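Local coordinates for conserved hypothetical protein (Bacteroides thetaiotaomicron, PDB 2FB6) that is of unknown function but folds as a small alpha/beta protein with helices packed around a five-stranded parallel sheet, at residues A[61-64]-A[65-68]; A[78-81]-A[82-86]; A[96-100]-A[101-105]; A[105-109]-A[110-114]. One frame throughout, in Å; residues are numbered along the deposited sequence. Where two conformers were deposited one is given.

Contact 1. Residues A[61-64]-A[65-68]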
loop_
_atom_site.group_PDB
_atom_site.type_symbol
_atom_site.label_atom_id
_atom_site.label_comp_id
_atom_site.label_asym_id
_atom_site.label_seq_id
_atom_site.Cartn_x
_atom_site.Cartn_y
_atom_site.Cartn_z
ATOM N N GLN A 61 -0.521 -2.167 12.151
ATOM C CA GLN A 61 -0.993 -0.771 12.148
ATOM C C GLN A 61 0.112 0.227 12.487
ATOM O O GLN A 61 0.178 1.298 11.898
ATOM C CB GLN A 61 -2.202 -0.609 13.071
ATOM C CG GLN A 61 -3.366 -1.432 12.578
ATOM C CD GLN A 61 -4.551 -1.397 13.488
ATOM O OE1 GLN A 61 -4.527 -0.768 14.544
ATOM N NE2 GLN A 61 -5.605 -2.089 13.085
ATOM N N THR A 62 0.971 -0.116 13.441
ATOM C CA THR A 62 2.104 0.745 13.756
ATOM C C THR A 62 2.977 0.988 12.531
ATOM O O THR A 62 3.385 2.127 12.295
ATOM C CB THR A 62 2.903 0.143 14.924
ATOM O OG1 THR A 62 1.994 -0.034 16.008
ATOM C CG2 THR A 62 4.071 1.058 15.371
ATOM N N GLU A 63 3.249 -0.060 11.747
ATOM C CA GLU A 63 4.017 0.113 10.503
ATOM C C GLU A 63 3.282 0.998 9.504
ATOM O O GLU A 63 3.892 1.837 8.853
ATOM C CB GLU A 63 4.303 -1.224 9.810
ATOM C CG GLU A 63 5.327 -2.096 10.457
ATOM C CD GLU A 63 6.692 -1.443 10.596
ATOM O OE1 GLU A 63 7.176 -0.782 9.650
ATOM O OE2 GLU A 63 7.293 -1.616 11.670
ATOM N N ILE A 64 1.970 0.799 9.378
ATOM C CA ILE A 64 1.148 1.606 8.470
ATOM C C ILE A 64 1.314 3.087 8.797
ATOM O O ILE A 64 1.506 3.913 7.902
ATOM C CB ILE A 64 -0.353 1.227 8.598
ATOM C CG1 ILE A 64 -0.623 -0.180 8.037
ATOM C CG2 ILE A 64 -1.286 2.294 7.955
ATOM C CD1 ILE A 64 -0.435 -0.319 6.521
ATOM N N LEU A 65 1.232 3.411 10.091
ATOM C CA LEU A 65 1.340 4.798 10.526
ATOM C C LEU A 65 2.713 5.392 10.214
ATOM O O LEU A 65 2.807 6.541 9.759
ATOM C CB LEU A 65 0.985 4.932 12.008
ATOM C CG LEU A 65 -0.443 4.478 12.355
ATOM C CD1 LEU A 65 -0.659 4.539 13.869
ATOM C CD2 LEU A 65 -1.532 5.262 11.607
ATOM N N GLU A 66 3.772 4.608 10.424
ATOM C CA GLU A 66 5.122 5.080 10.102
ATOM C C GLU A 66 5.260 5.296 8.606
ATOM O O GLU A 66 5.862 6.286 8.171
ATOM C CB GLU A 66 6.216 4.127 10.602
ATOM C CG GLU A 66 7.636 4.732 10.505
ATOM C CD GLU A 66 8.748 3.762 10.879
ATOM O OE1 GLU A 66 8.442 2.685 11.425
ATOM O OE2 GLU A 66 9.940 4.068 10.612
HETATM N N MSE A 67 4.707 4.379 7.815
HETATM C CA MSE A 67 4.798 4.541 6.367
HETATM C C MSE A 67 4.063 5.799 5.923
HETATM O O MSE A 67 4.595 6.587 5.138
HETATM C CB MSE A 67 4.297 3.288 5.641
HETATM C CG MSE A 67 5.306 2.156 5.734
HETATM SE SE MSE A 67 4.873 0.644 4.619
HETATM C CE MSE A 67 3.637 0.182 5.614
ATOM N N LEU A 68 2.858 6.009 6.446
ATOM C CA LEU A 68 2.117 7.221 6.075
ATOM C C LEU A 68 2.854 8.496 6.473
ATOM O O LEU A 68 2.861 9.464 5.709
ATOM C CB LEU A 68 0.693 7.217 6.644
ATOM C CG LEU A 68 -0.260 6.198 6.001
ATOM C CD1 LEU A 68 -1.531 6.002 6.834
ATOM C CD2 LEU A 68 -0.650 6.603 4.572
#

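Contact 2. Residues A[78-81]-A[82-86]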
loop_
_atom_site.group_PDB
_atom_site.type_symbol
_atom_site.label_atom_id
_atom_site.label_comp_id
_atom_site.label_asym_id
_atom_site.label_seq_id
_atom_site.Cartn_x
_atom_site.Cartn_y
_atom_site.Cartn_z
ATOM N N GLN A 78 -11.951 -0.738 -1.720
ATOM C CA GLN A 78 -13.200 -0.475 -1.014
ATOM C C GLN A 78 -14.118 -1.688 -0.996
ATOM O O GLN A 78 -14.836 -1.896 -0.003
ATOM C CB GLN A 78 -13.913 0.749 -1.604
ATOM C CG GLN A 78 -15.218 1.097 -0.901
ATOM C CD GLN A 78 -15.707 2.501 -1.233
ATOM O OE1 GLN A 78 -14.927 3.358 -1.657
ATOM N NE2 GLN A 78 -16.997 2.736 -1.047
ATOM N N ASP A 79 -14.126 -2.479 -2.072
ATOM C CA ASP A 79 -14.910 -3.722 -2.057
ATOM C C ASP A 79 -14.423 -4.645 -0.940
ATOM O O ASP A 79 -15.233 -5.178 -0.172
ATOM C CB ASP A 79 -14.798 -4.438 -3.398
ATOM C CG ASP A 79 -15.619 -3.778 -4.476
ATOM O OD1 ASP A 79 -16.869 -3.935 -4.456
ATOM O OD2 ASP A 79 -15.028 -3.116 -5.371
ATOM N N CYS A 80 -13.105 -4.837 -0.840
ATOM C CA CYS A 80 -12.564 -5.643 0.265
ATOM C C CYS A 80 -12.923 -5.096 1.627
ATOM O O CYS A 80 -13.342 -5.849 2.512
ATOM C CB CYS A 80 -11.040 -5.733 0.198
ATOM S SG CYS A 80 -10.477 -6.907 -1.009
ATOM N N CYS A 81 -12.725 -3.790 1.821
ATOM C CA CYS A 81 -13.058 -3.165 3.096
ATOM C C CYS A 81 -14.522 -3.373 3.451
ATOM O O CYS A 81 -14.858 -3.667 4.614
ATOM C CB CYS A 81 -12.728 -1.678 3.073
ATOM S SG CYS A 81 -10.934 -1.377 2.974
ATOM N N GLU A 82 -15.394 -3.245 2.453
ATOM C CA GLU A 82 -16.826 -3.410 2.710
ATOM C C GLU A 82 -17.175 -4.875 2.929
ATOM O O GLU A 82 -17.977 -5.193 3.810
ATOM C CB GLU A 82 -17.661 -2.771 1.593
ATOM C CG GLU A 82 -17.524 -1.257 1.620
ATOM C CD GLU A 82 -18.366 -0.562 0.576
ATOM O OE1 GLU A 82 -19.033 -1.264 -0.208
ATOM O OE2 GLU A 82 -18.356 0.683 0.525
ATOM N N ASN A 83 -16.572 -5.771 2.154
ATOM C CA ASN A 83 -16.855 -7.200 2.331
ATOM C C ASN A 83 -16.363 -7.776 3.652
ATOM O O ASN A 83 -17.004 -8.663 4.242
ATOM C CB ASN A 83 -16.339 -8.007 1.158
ATOM C CG ASN A 83 -17.156 -7.770 -0.084
ATOM O OD1 ASN A 83 -18.347 -7.442 0.001
ATOM N ND2 ASN A 83 -16.529 -7.910 -1.242
ATOM N N PHE A 84 -15.226 -7.265 4.110
ATOM C CA PHE A 84 -14.656 -7.685 5.386
ATOM C C PHE A 84 -15.206 -6.868 6.565
ATOM O O PHE A 84 -14.911 -7.187 7.726
ATOM C CB PHE A 84 -13.122 -7.606 5.350
ATOM C CG PHE A 84 -12.476 -8.420 4.241
ATOM C CD1 PHE A 84 -13.162 -9.453 3.596
ATOM C CD2 PHE A 84 -11.160 -8.154 3.851
ATOM C CE1 PHE A 84 -12.554 -10.196 2.565
ATOM C CE2 PHE A 84 -10.535 -8.891 2.838
ATOM C CZ PHE A 84 -11.226 -9.918 2.192
ATOM N N GLY A 85 -15.951 -5.800 6.282
ATOM C CA GLY A 85 -16.560 -4.949 7.317
ATOM C C GLY A 85 -15.584 -4.080 8.114
ATOM O O GLY A 85 -15.763 -3.856 9.328
ATOM N N VAL A 86 -14.559 -3.568 7.428
ATOM C CA VAL A 86 -13.483 -2.836 8.097
ATOM C C VAL A 86 -13.184 -1.454 7.512
ATOM O O VAL A 86 -12.156 -0.851 7.827
ATOM C CB VAL A 86 -12.176 -3.670 8.125
ATOM C CG1 VAL A 86 -12.383 -4.952 8.907
ATOM C CG2 VAL A 86 -11.670 -3.980 6.706
HETATM O O HOH W 1 -18.741 -3.438 -2.497
#

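Contact 3. Residues A[96-100]-A[101-105]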
loop_
_atom_site.group_PDB
_atom_site.type_symbol
_atom_site.label_atom_id
_atom_site.label_comp_id
_atom_site.label_asym_id
_atom_site.label_seq_id
_atom_site.Cartn_x
_atom_site.Cartn_y
_atom_site.Cartn_z
ATOM N N THR A 96 -6.435 5.578 2.261
ATOM C CA THR A 96 -7.480 5.974 1.313
ATOM C C THR A 96 -8.272 4.743 0.916
ATOM O O THR A 96 -7.714 3.776 0.419
ATOM C CB THR A 96 -6.885 6.636 0.044
ATOM O OG1 THR A 96 -6.213 7.838 0.423
ATOM C CG2 THR A 96 -7.995 6.960 -0.989
ATOM N N VAL A 97 -9.580 4.779 1.117
ATOM C CA VAL A 97 -10.412 3.667 0.710
ATOM C C VAL A 97 -11.183 4.091 -0.531
ATOM O O VAL A 97 -11.889 5.102 -0.510
ATOM C CB VAL A 97 -11.386 3.256 1.843
ATOM C CG1 VAL A 97 -12.391 2.219 1.386
ATOM C CG2 VAL A 97 -10.608 2.748 3.049
ATOM N N ARG A 98 -11.004 3.344 -1.623
ATOM C CA ARG A 98 -11.706 3.652 -2.858
ATOM C C ARG A 98 -11.838 2.412 -3.724
ATOM O O ARG A 98 -11.147 1.410 -3.510
ATOM C CB ARG A 98 -11.001 4.779 -3.614
ATOM C CG ARG A 98 -9.682 4.424 -4.202
ATOM C CD ARG A 98 -9.283 5.568 -5.131
ATOM N NE ARG A 98 -7.918 5.423 -5.574
ATOM C CZ ARG A 98 -7.391 6.069 -6.609
ATOM N NH1 ARG A 98 -8.121 6.900 -7.353
ATOM N NH2 ARG A 98 -6.130 5.851 -6.921
ATOM N N TYR A 99 -12.732 2.475 -4.709
ATOM C CA TYR A 99 -12.883 1.349 -5.633
ATOM C C TYR A 99 -11.626 1.259 -6.497
ATOM O O TYR A 99 -11.226 2.247 -7.098
ATOM C CB TYR A 99 -14.175 1.486 -6.447
ATOM C CG TYR A 99 -15.395 1.329 -5.566
ATOM C CD1 TYR A 99 -15.592 0.168 -4.823
ATOM C CD2 TYR A 99 -16.341 2.348 -5.463
ATOM C CE1 TYR A 99 -16.708 0.018 -3.980
ATOM C CE2 TYR A 99 -17.475 2.198 -4.636
ATOM C CZ TYR A 99 -17.637 1.027 -3.907
ATOM O OH TYR A 99 -18.720 0.843 -3.074
HETATM N N MSE A 100 -10.988 0.086 -6.490
HETATM C CA MSE A 100 -9.606 -0.034 -6.975
HETATM C C MSE A 100 -9.448 -0.587 -8.385
HETATM O O MSE A 100 -8.324 -0.665 -8.885
HETATM C CB MSE A 100 -8.776 -0.889 -5.997
HETATM C CG MSE A 100 -8.235 -0.131 -4.818
HETATM SE SE MSE A 100 -7.059 1.327 -5.357
HETATM C CE MSE A 100 -5.810 0.448 -6.505
ATOM N N GLY A 101 -10.551 -0.956 -9.031
ATOM C CA GLY A 101 -10.461 -1.581 -10.352
ATOM C C GLY A 101 -9.865 -0.681 -11.417
ATOM O O GLY A 101 -8.935 -1.075 -12.153
ATOM N N ILE A 102 -10.384 0.542 -11.492
ATOM C CA ILE A 102 -9.869 1.505 -12.467
ATOM C C ILE A 102 -8.428 1.912 -12.138
ATOM O O ILE A 102 -7.579 1.869 -13.018
ATOM C CB ILE A 102 -10.816 2.739 -12.606
ATOM C CG1 ILE A 102 -12.145 2.314 -13.220
ATOM C CG2 ILE A 102 -10.153 3.868 -13.425
ATOM C CD1 ILE A 102 -12.007 1.647 -14.549
ATOM N N PRO A 103 -8.154 2.328 -10.889
ATOM C CA PRO A 103 -6.765 2.653 -10.567
ATOM C C PRO A 103 -5.754 1.552 -10.909
ATOM O O PRO A 103 -4.723 1.841 -11.536
ATOM C CB PRO A 103 -6.814 2.948 -9.061
ATOM C CG PRO A 103 -8.199 3.481 -8.851
ATOM C CD PRO A 103 -9.063 2.655 -9.765
ATOM N N LEU A 104 -6.012 0.308 -10.507
ATOM C CA LEU A 104 -5.045 -0.748 -10.810
ATOM C C LEU A 104 -4.862 -0.913 -12.309
ATOM O O LEU A 104 -3.737 -1.072 -12.792
ATOM C CB LEU A 104 -5.428 -2.074 -10.162
ATOM C CG LEU A 104 -4.454 -3.228 -10.448
ATOM C CD1 LEU A 104 -2.985 -2.928 -10.053
ATOM C CD2 LEU A 104 -4.926 -4.482 -9.746
ATOM N N THR A 105 -5.970 -0.889 -13.040
ATOM C CA THR A 105 -5.908 -0.982 -14.491
ATOM C C THR A 105 -5.026 0.133 -15.037
ATOM O O THR A 105 -4.130 -0.130 -15.853
ATOM C CB THR A 105 -7.322 -0.950 -15.118
ATOM O OG1 THR A 105 -8.125 -1.988 -14.538
ATOM C CG2 THR A 105 -7.243 -1.155 -16.641
HETATM O O HOH W 2 -12.445 1.810 -9.802
#

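Contact 4. Residues A[105-109]-A[110-114]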
loop_
_atom_site.group_PDB
_atom_site.type_symbol
_atom_site.label_atom_id
_atom_site.label_comp_id
_atom_site.label_asym_id
_atom_site.label_seq_id
_atom_site.Cartn_x
_atom_site.Cartn_y
_atom_site.Cartn_z
ATOM N N THR A 105 -5.970 -0.889 -13.040
ATOM C CA THR A 105 -5.908 -0.982 -14.491
ATOM C C THR A 105 -5.026 0.133 -15.037
ATOM O O THR A 105 -4.130 -0.130 -15.853
ATOM C CB THR A 105 -7.322 -0.950 -15.118
ATOM O OG1 THR A 105 -8.125 -1.988 -14.538
ATOM C CG2 THR A 105 -7.243 -1.155 -16.641
ATOM N N GLU A 106 -5.240 1.360 -14.572
ATOM C CA GLU A 106 -4.437 2.478 -15.054
ATOM C C GLU A 106 -2.960 2.302 -14.728
ATOM O O GLU A 106 -2.091 2.559 -15.572
ATOM C CB GLU A 106 -4.972 3.796 -14.500
ATOM C CG GLU A 106 -6.329 4.171 -15.094
ATOM C CD GLU A 106 -6.227 4.602 -16.546
ATOM O OE1 GLU A 106 -5.475 5.565 -16.829
ATOM O OE2 GLU A 106 -6.885 3.977 -17.405
ATOM N N TYR A 107 -2.663 1.851 -13.507
ATOM C CA TYR A 107 -1.259 1.654 -13.122
ATOM C C TYR A 107 -0.595 0.657 -14.059
ATOM O O TYR A 107 0.530 0.865 -14.512
ATOM C CB TYR A 107 -1.128 1.149 -11.678
ATOM C CG TYR A 107 -1.760 2.029 -10.609
ATOM C CD1 TYR A 107 -1.835 3.428 -10.748
ATOM C CD2 TYR A 107 -2.226 1.463 -9.428
ATOM C CE1 TYR A 107 -2.420 4.227 -9.751
ATOM C CE2 TYR A 107 -2.794 2.255 -8.429
ATOM C CZ TYR A 107 -2.876 3.635 -8.593
ATOM O OH TYR A 107 -3.424 4.424 -7.603
ATOM N N LEU A 108 -1.293 -0.425 -14.355
ATOM C CA LEU A 108 -0.740 -1.445 -15.245
ATOM C C LEU A 108 -0.584 -0.909 -16.670
ATOM O O LEU A 108 0.459 -1.107 -17.302
ATOM C CB LEU A 108 -1.642 -2.683 -15.235
ATOM C CG LEU A 108 -1.528 -3.533 -13.969
ATOM C CD1 LEU A 108 -2.779 -4.393 -13.749
ATOM C CD2 LEU A 108 -0.254 -4.403 -13.994
ATOM N N LYS A 109 -1.613 -0.220 -17.159
ATOM C CA LYS A 109 -1.605 0.334 -18.537
ATOM C C LYS A 109 -0.501 1.356 -18.728
ATOM O O LYS A 109 0.051 1.480 -19.829
ATOM C CB LYS A 109 -2.945 0.984 -18.869
ATOM C CG LYS A 109 -4.123 0.023 -18.782
ATOM C CD LYS A 109 -4.579 -0.414 -20.127
ATOM C CE LYS A 109 -5.800 -1.301 -20.036
ATOM N NZ LYS A 109 -6.125 -1.884 -21.362
ATOM N N ASN A 110 -0.192 2.090 -17.659
ATOM C CA ASN A 110 0.853 3.123 -17.699
ATOM C C ASN A 110 2.266 2.557 -17.620
ATOM O O ASN A 110 3.239 3.315 -17.695
ATOM C CB ASN A 110 0.638 4.143 -16.578
ATOM C CG ASN A 110 -0.634 4.937 -16.751
ATOM O OD1 ASN A 110 -1.186 5.021 -17.855
ATOM N ND2 ASN A 110 -1.111 5.528 -15.667
ATOM N N GLY A 111 2.375 1.241 -17.467
ATOM C CA GLY A 111 3.675 0.584 -17.394
ATOM C C GLY A 111 4.372 0.814 -16.067
ATOM O O GLY A 111 5.607 0.839 -15.990
ATOM N N GLU A 112 3.589 0.959 -15.001
ATOM C CA GLU A 112 4.181 1.149 -13.679
ATOM C C GLU A 112 5.069 0.007 -13.253
ATOM O O GLU A 112 4.907 -1.135 -13.704
ATOM C CB GLU A 112 3.107 1.351 -12.618
ATOM C CG GLU A 112 2.546 2.739 -12.641
ATOM C CD GLU A 112 2.323 3.292 -11.262
ATOM O OE1 GLU A 112 3.150 3.015 -10.355
ATOM O OE2 GLU A 112 1.329 4.026 -11.097
ATOM N N LYS A 113 6.018 0.327 -12.380
ATOM C CA LYS A 113 6.794 -0.710 -11.730
ATOM C C LYS A 113 5.988 -1.145 -10.518
ATOM O O LYS A 113 5.749 -0.349 -9.604
ATOM C CB LYS A 113 8.178 -0.193 -11.366
ATOM C CG LYS A 113 8.927 0.246 -12.606
ATOM C CD LYS A 113 10.239 0.896 -12.297
ATOM C CE LYS A 113 10.811 1.462 -13.579
ATOM N NZ LYS A 113 10.066 2.698 -13.998
ATOM N N ILE A 114 5.549 -2.401 -10.548
ATOM C CA ILE A 114 4.649 -2.962 -9.538
ATOM C C ILE A 114 5.231 -4.250 -8.980
ATOM O O ILE A 114 5.424 -5.215 -9.717
ATOM C CB ILE A 114 3.222 -3.278 -10.114
ATOM C CG1 ILE A 114 2.538 -2.004 -10.630
ATOM C CG2 ILE A 114 2.344 -4.004 -9.074
ATOM C CD1 ILE A 114 1.250 -2.251 -11.436
HETATM O O HOH W 3 -3.512 7.171 -15.522
HETATM O O HOH W 4 -3.791 4.756 -18.582
#

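Contact 1. Residues A[61-64]-A[65-68]
Ile64 meets the next turn of its helix with two different branches. Its CG2, anti to the backbone N while CG1 lies beside that N (chi1 -69°), runs alongside the Leu68 side chain and comes 3.9 Å from Leu68 CD1. The other branch turns back at chi2, so that Ile64 CD1 faces the terminal methyl CE of selenomethionine Met67 at 4.2 Å. Beyond the helix, Ile64 and Leu68 both rest on Ile74 of strand 73-77, and Met67 reaches Leu31 of helix 19-36. Leu65 N bonds to Gln61 O at 3.0 Å, but the place of the Leu65 side chain is doubtful, since it has two conformers. The third residue, Glu63, turns its bent chain toward helix 19-36, touching Phe23, Ala27 and Leu31. Its carbonyl oxygen Glu63 O takes Met67 N at 2.9 Å, and Ile64 O takes Leu68 N likewise. The chemistry is that of an amphipathic helix: backbone bonds set the spacing, the apolar branches of Ile64, Met67 and Leu68 turn inward to the fold, Glu63 lies along the flank that meets helix 19-36, and Glu66 keeps to the exposed side. Any like-charge effect between the two acids is tentative, because Glu66 too has two conformers.

Contact 2. Residues A[78-81]-A[82-86]
Phe84 lays one face of its ring over the carbonyl oxygen of Cys80, with Phe84 CG 3.2 Å from Cys80 O. The same oxygen accepts the Phe84 N bond, and the ring simply lies against it. Cys80 adds a sulfur-aromatic contact: its SG stands 5.0 Å from the centroid of the Phe84 ring, obliquely at 39° off the normal. Elsewhere Phe84 makes a cation-pi contact with Lys52. At the start of the helix Gln78 reaches forward to Glu82. Gln78 points its CG directly opposite its own N (chi1 -179°) and, with the chain extended, carries NE2 to 2.9 Å from Glu82 OE2. The carboxylate oxygen lies in the amide plane but is met from above its own plane. With a leucine in place of Gln78, Glu82 OE2 would probably lose its amide donor and the carboxylate be freer to turn. A water links the other oxygen, Glu82 OE1, to Asp79 OD1. Cys81, packed inward on Val97 and Ile90, brings CB near Val86 CG2. The helix then stops at Gly85, whose positive phi turns the chain: Val86 N bonds to Cys81 O at 2.8 Å, while Gly85 N reaches Glu82 O in a weak bond of 3.3 Å, the pair that defines a Schellman motif.

Contact 3. Residues A[96-100]-A[101-105]
Arg98 and Pro103 run antiparallel alongside each other, the proline ring lying over one face of the guanidinium. Pro103 CG stands over the centre of that group, 3.5 Å from Arg98 CZ. The approach depends on the first torsion of Arg98: chi1 of 70° sets CG in the cleft flanked by N and C, and from there the chain runs extended to NE. Arg98 NH2 also forms a salt bridge with Glu75 of strand 73-77, so the flat group is held both by charge and by a covered face. Cut back to alanine, Arg98 would no longer offer Pro103 CG a plane to lie against, and the Glu75 carboxylate is likely to lose its positive partner. Selenomethionine Met100 passes the same proline at a slant, its bent chain bringing CE within 3.7 Å of Pro103 CB. In the backbone, Leu104 N bonds to Met100 O at 3.0 Å. Thr105 bonds to Gly101 O with both its N and its OG1, from opposite faces of the carbonyl plane. Proline is well tolerated in the first turn of a helix; here that turn opens helix 101-109, which links parallel strands 96-98 and 113-116 in a beta-alpha-beta crossover.

Contact 4. Residues A[105-109]-A[110-114]
Tyr107 and Leu108 meet the chain that doubles back beyond their helix end, and backbone bonds make the turn. Glu112 N reaches Tyr107 O at 3.1 Å, nearly in line with the carbonyl, whereas Gly111 N approaches Leu108 O from well above its plane at 3.0 Å. With Gly111 at positive phi (74°), these two bonds form a Schellman motif. Asn110 N also closes on Glu106 O, a last regular helical bond.

Among polar side chains, Glu112 runs alongside Tyr107 in the same direction. Its chain bends at chi2, bringing OE2 to 3.2 Å from Tyr107 CD1, with the carboxylate turned 62° from the ring and placed obliquely to it. The main partners of that carboxylate lie elsewhere: OE2 forms a salt bridge with Lys9 and OE1 bonds to Thr11, while Tyr107 OH bonds to Glu75. Elsewhere on the turn, two waters bridge Glu106 OE1 to the Asn110 amide, one through ND2 and one through OD1; with two conformers of Glu106, this bridging is tentative.

Apolar contact comes from Ile114: its side chain crosses that of Leu108 at about a right angle, its CD1 3.7 Å from Leu108 CD2 and 4.2 Å from Tyr107 CB. Helix 101-109 is thus tied to strand 113-116, which pairs with strand 9-14, while the Tyr107 ring reaches across to Asn43 and Ile45 of strand 41-46.

Along the chain contacts 1, 2 and 3 come in series, contact 1 in helix 58-70, contact 2 in helix 78-84 and contact 3 at the start of helix 101-109; contact 4 begins at Thr105, where contact 3 ends. The centres of contacts 3 and 4 lie about 12 Å apart, and Arg98 of contact 3 packs on Tyr107 of contact 4. Contacts 2 and 3, centres about 13 Å apart, touch where Gln78 N probably bonds to Arg98 O. Contact 1 stands across the chain's centre from contacts 3 and 4, its centre about 25 Å from that of contact 4. Together they illustrate how local helix contacts and endings can knit connections round one parallel sheet, from edge strand 96-98 to edge strand 113-116.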